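Local atomic coordinates of agmatinase (Deinococcus radiodurans, PDB entry 1WOH), a protein that probably hydrolyses agmatine, as an arginase-family ureohydrolase that binds two manganese ions per subunit. Residues A[146-151]-A[197-202]; A[249-254]-A[289-294]. One frame throughout, in Å; residues are numbered along the deposited sequence.

Contact 1: residues A[146-151]-A[197-202]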
ATOM      1  N   LEU A 146      26.396  -5.338 -14.469  1.00 13.77           N
ATOM      2  CA  LEU A 146      27.734  -5.906 -14.339  1.00 12.63           C
ATOM      3  C   LEU A 146      28.368  -5.669 -12.965  1.00 11.17           C
ATOM      4  O   LEU A 146      29.021  -6.555 -12.418  1.00 11.83           O
ATOM      5  CB  LEU A 146      28.651  -5.361 -15.437  1.00 14.12           C
ATOM      6  CG  LEU A 146      30.046  -5.993 -15.510  1.00 14.73           C
ATOM      7  CD1 LEU A 146      29.935  -7.480 -15.836  1.00 17.40           C
ATOM      8  CD2 LEU A 146      30.863  -5.278 -16.567  1.00 16.79           C
ATOM      9  N   ASP A 147      28.172  -4.473 -12.414  1.00 11.00           N
ATOM     10  CA  ASP A 147      28.717  -4.113 -11.103  1.00 11.29           C
ATOM     11  C   ASP A 147      30.233  -4.333 -10.969  1.00 11.15           C
ATOM     12  O   ASP A 147      30.725  -4.873  -9.969  1.00 11.71           O
ATOM     13  CB  ASP A 147      27.959  -4.864  -9.998  1.00 13.80           C
ATOM     14  CG  ASP A 147      26.494  -4.450  -9.916  1.00 14.15           C
ATOM     15  OD1 ASP A 147      26.168  -3.326 -10.355  1.00 15.35           O
ATOM     16  OD2 ASP A 147      25.665  -5.234  -9.407  1.00 17.85           O
ATOM     17  N   PHE A 148      30.957  -3.886 -11.988  1.00 12.44           N
ATOM     18  CA  PHE A 148      32.414  -3.984 -12.036  1.00 12.78           C
ATOM     19  C   PHE A 148      32.979  -2.576 -12.272  1.00 13.03           C
ATOM     20  O   PHE A 148      34.061  -2.409 -12.836  1.00 12.40           O
ATOM     21  CB  PHE A 148      32.844  -4.903 -13.185  1.00 12.99           C
ATOM     22  CG  PHE A 148      34.259  -5.404 -13.066  1.00 12.78           C
ATOM     23  CD1 PHE A 148      34.624  -6.231 -12.012  1.00 10.88           C
ATOM     24  CD2 PHE A 148      35.224  -5.053 -14.012  1.00 14.11           C
ATOM     25  CE1 PHE A 148      35.932  -6.708 -11.892  1.00 14.15           C
ATOM     26  CE2 PHE A 148      36.533  -5.523 -13.900  1.00 13.62           C
ATOM     27  CZ  PHE A 148      36.882  -6.352 -12.835  1.00 11.22           C
ATOM     28  N   THR A 149      32.239  -1.566 -11.832  1.00 13.18           N
ATOM     29  CA  THR A 149      32.658  -0.178 -12.014  1.00 12.41           C
ATOM     30  C   THR A 149      33.726   0.248 -11.004  1.00 12.73           C
ATOM     31  O   THR A 149      33.704  -0.172  -9.853  1.00 12.88           O
ATOM     32  CB  THR A 149      31.426   0.752 -11.918  1.00 11.26           C
ATOM     33  OG1 THR A 149      30.612   0.562 -13.083  1.00 12.36           O
ATOM     34  CG2 THR A 149      31.840   2.218 -11.810  1.00 12.26           C
ATOM     35  N   ASP A 150      34.677   1.067 -11.445  1.00 13.30           N
ATOM     36  CA  ASP A 150      35.727   1.543 -10.548  1.00 13.89           C
ATOM     37  C   ASP A 150      35.139   2.606  -9.612  1.00 13.90           C
ATOM     38  O   ASP A 150      35.035   2.390  -8.403  1.00 15.60           O
ATOM     39  CB  ASP A 150      36.897   2.125 -11.354  1.00 12.96           C
ATOM     40  CG  ASP A 150      38.028   2.622 -10.468  1.00 16.91           C
ATOM     41  OD1 ASP A 150      37.931   2.458  -9.232  1.00 16.93           O
ATOM     42  OD2 ASP A 150      39.013   3.175 -11.011  1.00 19.44           O
ATOM     43  N   THR A 151      34.761   3.753 -10.174  1.00 14.86           N
ATOM     44  CA  THR A 151      34.162   4.832  -9.390  1.00 18.37           C
ATOM     45  C   THR A 151      32.829   5.273  -9.987  1.00 16.90           C
ATOM     46  O   THR A 151      32.661   5.318 -11.209  1.00 18.19           O
ATOM     47  CB  THR A 151      35.087   6.074  -9.312  1.00 19.13           C
ATOM     48  OG1 THR A 151      36.255   5.758  -8.546  1.00 23.96           O
ATOM     49  CG2 THR A 151      34.369   7.231  -8.654  1.00 22.78           C
ATOM     50  N   ARG A 197      40.027  -8.924 -18.554  1.00 20.18           N
ATOM     51  CA  ARG A 197      40.473  -9.776 -17.447  1.00 19.33           C
ATOM     52  C   ARG A 197      40.046 -11.224 -17.690  1.00 18.59           C
ATOM     53  O   ARG A 197      40.306 -12.103 -16.862  1.00 17.48           O
ATOM     54  CB  ARG A 197      39.860  -9.326 -16.116  1.00 21.39           C
ATOM     55  CG  ARG A 197      40.363  -8.014 -15.571  1.00 25.72           C
ATOM     56  CD  ARG A 197      39.689  -7.708 -14.243  1.00 25.74           C
ATOM     57  NE  ARG A 197      40.057  -8.662 -13.202  1.00 26.62           N
ATOM     58  CZ  ARG A 197      40.949  -8.423 -12.246  1.00 25.34           C
ATOM     59  NH1 ARG A 197      41.569  -7.253 -12.188  1.00 23.85           N
ATOM     60  NH2 ARG A 197      41.224  -9.358 -11.348  1.00 25.40           N
ATOM     61  N   GLY A 198      39.365 -11.457 -18.806  1.00 18.14           N
ATOM     62  CA  GLY A 198      38.920 -12.801 -19.130  1.00 17.84           C
ATOM     63  C   GLY A 198      37.563 -13.166 -18.551  1.00 17.78           C
ATOM     64  O   GLY A 198      37.108 -14.302 -18.708  1.00 17.09           O
ATOM     65  N   HIS A 199      36.910 -12.220 -17.879  1.00 16.81           N
ATOM     66  CA  HIS A 199      35.597 -12.510 -17.299  1.00 15.53           C
ATOM     67  C   HIS A 199      34.612 -12.870 -18.408  1.00 13.71           C
ATOM     68  O   HIS A 199      34.763 -12.453 -19.559  1.00 15.63           O
ATOM     69  CB  HIS A 199      35.076 -11.308 -16.508  1.00 15.94           C
ATOM     70  CG  HIS A 199      35.813 -11.051 -15.228  1.00 15.01           C
ATOM     71  ND1 HIS A 199      36.992 -11.685 -14.900  1.00 18.60           N
ATOM     72  CD2 HIS A 199      35.538 -10.215 -14.198  1.00 16.40           C
ATOM     73  CE1 HIS A 199      37.412 -11.250 -13.724  1.00 17.62           C
ATOM     74  NE2 HIS A 199      36.546 -10.357 -13.277  1.00 18.74           N
ATOM     75  N   THR A 200      33.599 -13.654 -18.055  1.00 14.40           N
ATOM     76  CA  THR A 200      32.592 -14.080 -19.019  1.00 14.39           C
ATOM     77  C   THR A 200      31.301 -13.301 -18.811  1.00 14.24           C
ATOM     78  O   THR A 200      30.727 -13.304 -17.724  1.00 15.91           O
ATOM     79  CB  THR A 200      32.315 -15.587 -18.880  1.00 14.88           C
ATOM     80  OG1 THR A 200      33.545 -16.304 -19.040  1.00 17.25           O
ATOM     81  CG2 THR A 200      31.323 -16.057 -19.942  1.00 14.06           C
ATOM     82  N   ILE A 201      30.862 -12.631 -19.866  1.00 13.94           N
ATOM     83  CA  ILE A 201      29.660 -11.819 -19.827  1.00 15.55           C
ATOM     84  C   ILE A 201      28.574 -12.480 -20.660  1.00 15.19           C
ATOM     85  O   ILE A 201      28.720 -12.634 -21.871  1.00 15.02           O
ATOM     86  CB  ILE A 201      29.962 -10.403 -20.377  1.00 15.85           C
ATOM     87  CG1 ILE A 201      30.955  -9.700 -19.448  1.00 19.54           C
ATOM     88  CG2 ILE A 201      28.678  -9.606 -20.531  1.00 17.71           C
ATOM     89  CD1 ILE A 201      31.272  -8.266 -19.848  1.00 20.07           C
ATOM     90  N   ILE A 202      27.489 -12.880 -20.008  1.00 14.11           N
ATOM     91  CA  ILE A 202      26.390 -13.534 -20.711  1.00 14.24           C
ATOM     92  C   ILE A 202      25.107 -12.710 -20.618  1.00 12.57           C
ATOM     93  O   ILE A 202      24.393 -12.764 -19.618  1.00 13.49           O
ATOM     94  CB  ILE A 202      26.136 -14.954 -20.140  1.00 13.85           C
ATOM     95  CG1 ILE A 202      27.436 -15.768 -20.173  1.00 15.39           C
ATOM     96  CG2 ILE A 202      25.067 -15.663 -20.965  1.00 15.31           C
ATOM     97  CD1 ILE A 202      27.331 -17.156 -19.529  1.00 15.56           C
TER
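Two residues beyond Phe-148, whose ring meets His-199 and Arg-197, the Asp-150 oxygen OD1 is gripped by two cations in a double salt bridge, tying Asp-150 to Lys-156 and to Arg-165 of helix 162-169. Across to 197-202 there is no hydrogen bond; the contact is made by rings and aliphatic carbons. CG of Phe-148 stands anti to the backbone N (chi1 -162°), which carries the ring across the gap between two backbones that stay far apart. His-199 turns an edge to one face of that ring in an offset edge-to-face pair, with centroids 5.3 Å apart and planes at 63°. Arg-197 comes in at the rim instead: its CD lies near the ring plane, 3.4 Å from CZ of Phe-148. The chain then bends at chi3, so CD makes the closest approach and the guanidinium, its plane 65° from the ring, does not stack. Farther along, two methyl ends meet tip to tip, Leu-146 CD1 and Ile-201 CD1 at 4.3 Å. Were Phe-148 an alanine, the face that His-199 meets and the ring edge against which CD of Arg-197 rests would be gone, and a gap would probably open between the loop and 197-202. Gly-198, at positive phi in a Schellman motif, ends helix 188-196 and turns the chain into strand 200-203, completing a beta-alpha-beta unit. Within this chain that strand is the outermost at its end of the parallel sheet, bonded to strand 173-181, and Ile-201 also packs on Leu-69 of a second subunit. The Phe-148 ring sits between two helices, touching Phe-163 and Cys-167 of helix 162-169 and Ala-193 and Ala-194 of helix 188-196.

Contact 2: residues A[249-254]-A[289-294]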
ATOM      1  N   LEU A 249      15.387 -13.006 -16.051  1.00  8.59           N
ATOM      2  CA  LEU A 249      15.300 -14.438 -15.806  1.00  8.61           C
ATOM      3  C   LEU A 249      14.001 -14.838 -15.139  1.00  9.56           C
ATOM      4  O   LEU A 249      13.524 -14.147 -14.251  1.00  8.13           O
ATOM      5  CB  LEU A 249      16.417 -14.880 -14.863  1.00  7.64           C
ATOM      6  CG  LEU A 249      17.867 -14.687 -15.277  1.00  9.50           C
ATOM      7  CD1 LEU A 249      18.756 -14.910 -14.078  1.00 10.44           C
ATOM      8  CD2 LEU A 249      18.214 -15.662 -16.403  1.00 11.17           C
ATOM      9  N   THR A 250      13.425 -15.960 -15.560  1.00 10.24           N
ATOM     10  CA  THR A 250      12.240 -16.446 -14.865  1.00 10.55           C
ATOM     11  C   THR A 250      12.886 -17.162 -13.684  1.00 10.19           C
ATOM     12  O   THR A 250      14.114 -17.377 -13.674  1.00  9.75           O
ATOM     13  CB  THR A 250      11.461 -17.504 -15.675  1.00 11.10           C
ATOM     14  OG1 THR A 250      12.321 -18.616 -15.932  1.00 11.05           O
ATOM     15  CG2 THR A 250      10.969 -16.929 -16.990  1.00 14.30           C
ATOM     16  N   TYR A 251      12.090 -17.532 -12.690  1.00 10.73           N
ATOM     17  CA  TYR A 251      12.633 -18.242 -11.539  1.00 11.33           C
ATOM     18  C   TYR A 251      13.285 -19.535 -12.043  1.00 11.53           C
ATOM     19  O   TYR A 251      14.388 -19.889 -11.635  1.00 11.33           O
ATOM     20  CB  TYR A 251      11.512 -18.576 -10.542  1.00 10.08           C
ATOM     21  CG  TYR A 251      11.964 -19.390  -9.337  1.00 10.37           C
ATOM     22  CD1 TYR A 251      12.178 -18.783  -8.100  1.00 12.00           C
ATOM     23  CD2 TYR A 251      12.189 -20.770  -9.441  1.00 12.52           C
ATOM     24  CE1 TYR A 251      12.606 -19.528  -6.993  1.00 11.29           C
ATOM     25  CE2 TYR A 251      12.616 -21.524  -8.345  1.00 13.08           C
ATOM     26  CZ  TYR A 251      12.823 -20.897  -7.125  1.00 13.57           C
ATOM     27  OH  TYR A 251      13.252 -21.628  -6.036  1.00 13.61           O
ATOM     28  N   ALA A 252      12.596 -20.227 -12.951  1.00 10.79           N
ATOM     29  CA  ALA A 252      13.105 -21.489 -13.491  1.00 11.02           C
ATOM     30  C   ALA A 252      14.462 -21.358 -14.186  1.00 10.11           C
ATOM     31  O   ALA A 252      15.338 -22.200 -14.019  1.00 11.90           O
ATOM     32  CB  ALA A 252      12.078 -22.091 -14.450  1.00 11.13           C
ATOM     33  N   GLN A 253      14.643 -20.304 -14.970  1.00 10.17           N
ATOM     34  CA  GLN A 253      15.911 -20.116 -15.670  1.00 11.59           C
ATOM     35  C   GLN A 253      17.051 -19.844 -14.695  1.00 10.95           C
ATOM     36  O   GLN A 253      18.139 -20.419 -14.813  1.00 12.02           O
ATOM     37  CB  GLN A 253      15.800 -18.961 -16.655  1.00 10.87           C
ATOM     38  CG  GLN A 253      14.822 -19.200 -17.776  1.00 11.86           C
ATOM     39  CD  GLN A 253      14.657 -17.968 -18.626  1.00 16.31           C
ATOM     40  OE1 GLN A 253      14.472 -16.870 -18.100  1.00 15.15           O
ATOM     41  NE2 GLN A 253      14.719 -18.136 -19.949  1.00 18.33           N
ATOM     42  N   GLY A 254      16.808 -18.953 -13.740  1.00 11.34           N
ATOM     43  CA  GLY A 254      17.837 -18.643 -12.765  1.00 10.85           C
ATOM     44  C   GLY A 254      18.220 -19.897 -12.000  1.00 12.33           C
ATOM     45  O   GLY A 254      19.400 -20.168 -11.762  1.00 11.08           O
ATOM     46  N   MET A 289      12.399 -15.605  -3.346  1.00  7.58           N
ATOM     47  CA  MET A 289      13.848 -15.581  -3.168  1.00  9.19           C
ATOM     48  C   MET A 289      14.337 -16.434  -1.999  1.00 10.48           C
ATOM     49  O   MET A 289      15.463 -16.935  -2.020  1.00 11.62           O
ATOM     50  CB  MET A 289      14.343 -14.142  -3.042  1.00 10.75           C
ATOM     51  CG  MET A 289      14.246 -13.360  -4.348  1.00 12.39           C
ATOM     52  SD  MET A 289      15.210 -14.032  -5.757  1.00 10.05           S
ATOM     53  CE  MET A 289      16.379 -15.097  -4.929  1.00 23.00           C
ATOM     54  N   ALA A 290      13.507 -16.604  -0.975  1.00 10.08           N
ATOM     55  CA  ALA A 290      13.892 -17.457   0.144  1.00 11.62           C
ATOM     56  C   ALA A 290      13.884 -18.894  -0.386  1.00 13.61           C
ATOM     57  O   ALA A 290      14.751 -19.706  -0.043  1.00 12.68           O
ATOM     58  CB  ALA A 290      12.902 -17.317   1.292  1.00 13.40           C
ATOM     59  N   ARG A 291      12.902 -19.206  -1.232  1.00 12.99           N
ATOM     60  CA  ARG A 291      12.821 -20.547  -1.800  1.00 13.03           C
ATOM     61  C   ARG A 291      14.017 -20.805  -2.710  1.00 12.61           C
ATOM     62  O   ARG A 291      14.568 -21.905  -2.732  1.00 11.60           O
ATOM     63  CB  ARG A 291      11.532 -20.736  -2.604  1.00 15.57           C
ATOM     64  CG  ARG A 291      11.426 -22.157  -3.140  1.00 17.20           C
ATOM     65  CD  ARG A 291      10.356 -22.335  -4.191  1.00 21.49           C
ATOM     66  NE  ARG A 291      10.835 -23.254  -5.220  1.00 21.66           N
ATOM     67  CZ  ARG A 291      10.054 -23.918  -6.063  1.00 21.62           C
ATOM     68  NH1 ARG A 291       8.737 -23.779  -6.005  1.00 22.67           N
ATOM     69  NH2 ARG A 291      10.600 -24.705  -6.981  1.00 22.11           N
ATOM     70  N   LEU A 292      14.416 -19.791  -3.471  1.00 10.19           N
ATOM     71  CA  LEU A 292      15.553 -19.948  -4.366  1.00 10.89           C
ATOM     72  C   LEU A 292      16.784 -20.354  -3.565  1.00 10.17           C
ATOM     73  O   LEU A 292      17.550 -21.222  -3.986  1.00 11.26           O
ATOM     74  CB  LEU A 292      15.861 -18.638  -5.116  1.00  9.61           C
ATOM     75  CG  LEU A 292      16.907 -18.819  -6.222  1.00  8.83           C
ATOM     76  CD1 LEU A 292      16.192 -19.225  -7.509  1.00 11.73           C
ATOM     77  CD2 LEU A 292      17.676 -17.530  -6.473  1.00  9.20           C
ATOM     78  N   VAL A 293      16.985 -19.722  -2.411  1.00 10.77           N
ATOM     79  CA  VAL A 293      18.145 -20.050  -1.591  1.00 10.64           C
ATOM     80  C   VAL A 293      18.045 -21.496  -1.124  1.00 13.60           C
ATOM     81  O   VAL A 293      19.014 -22.258  -1.227  1.00 12.38           O
ATOM     82  CB  VAL A 293      18.263 -19.125  -0.355  1.00 11.29           C
ATOM     83  CG1 VAL A 293      19.377 -19.618   0.560  1.00 13.29           C
ATOM     84  CG2 VAL A 293      18.565 -17.688  -0.802  1.00 11.94           C
ATOM     85  N   MET A 294      16.869 -21.881  -0.634  1.00 11.55           N
ATOM     86  CA  MET A 294      16.682 -23.245  -0.151  1.00 13.56           C
ATOM     87  C   MET A 294      16.794 -24.277  -1.270  1.00 12.45           C
ATOM     88  O   MET A 294      17.373 -25.349  -1.070  1.00 15.49           O
ATOM     89  CB  MET A 294      15.324 -23.399   0.556  1.00 13.20           C
ATOM     90  CG  MET A 294      15.201 -22.643   1.883  1.00 15.51           C
ATOM     91  SD  MET A 294      16.612 -22.820   2.990  1.00 19.40           S
ATOM     92  CE  MET A 294      16.484 -24.596   3.430  1.00 17.63           C
TER
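Tyr-251 lays one ring face against Leu-292, and this is the tight half of the contact. The leucine methyl CD1 sits 4.0 Å from the ring centroid, 25° off the normal, in a CH-pi contact shifted toward the rim, where CE1 of Tyr-251 is 3.6 Å from that CD1. A fully extended chi1 (177°) sends the tyrosine across to helix 284-302, and its OH ends 3.3 Å from CA of Leu-292. Met-255 and Leu-258 of helix 251-264 also pack on Leu-292. Tyr-251 opens helix 251-264; Thr-250 before it is the N-cap, and a capping box closes the first turn, with Gln-253 N giving to Thr-250 OG1 at 3.0 Å and Thr-250 N giving to Gln-253 OE1 at 2.9 Å. The other side of the contact is polar, and Arg-291 there is partly exposed. It crosses the tyrosine at about a right angle, its guanidinium plane 70° from the ring, so it does not stack. NE of Arg-291 lies 3.0 Å from OH of Tyr-251. Glu-295, one turn on in helix 284-302, serves both side chains: the hydroxyl is hydrogen-bonded to its OE2, and NH2 of the arginine forms a salt bridge with the same oxygen. At NH1, Arg-291 makes another salt bridge, with Glu-245 of a third subunit.

Overall arrangement
Contacts 1 and 2 follow one another along the chain, their centres about 23 Å apart and their nearest atoms about 8 Å apart, without touching. They lie at different distances from the dimanganese site, which holds no metal in this chain. Segment 146-151 of contact 1 carries Asp-147, a ligand of the first manganese, and the Leu-146 side chain is about 7 Å from that of Asp-143. Contact 2 is more remote: the Leu-292 side chain is about 10 Å from that of Asp-229 and about 12 Å from that of Asp-231. Each also meets another copy of the protein, contact 1 through Ile-201 to a second subunit and contact 2 to a third.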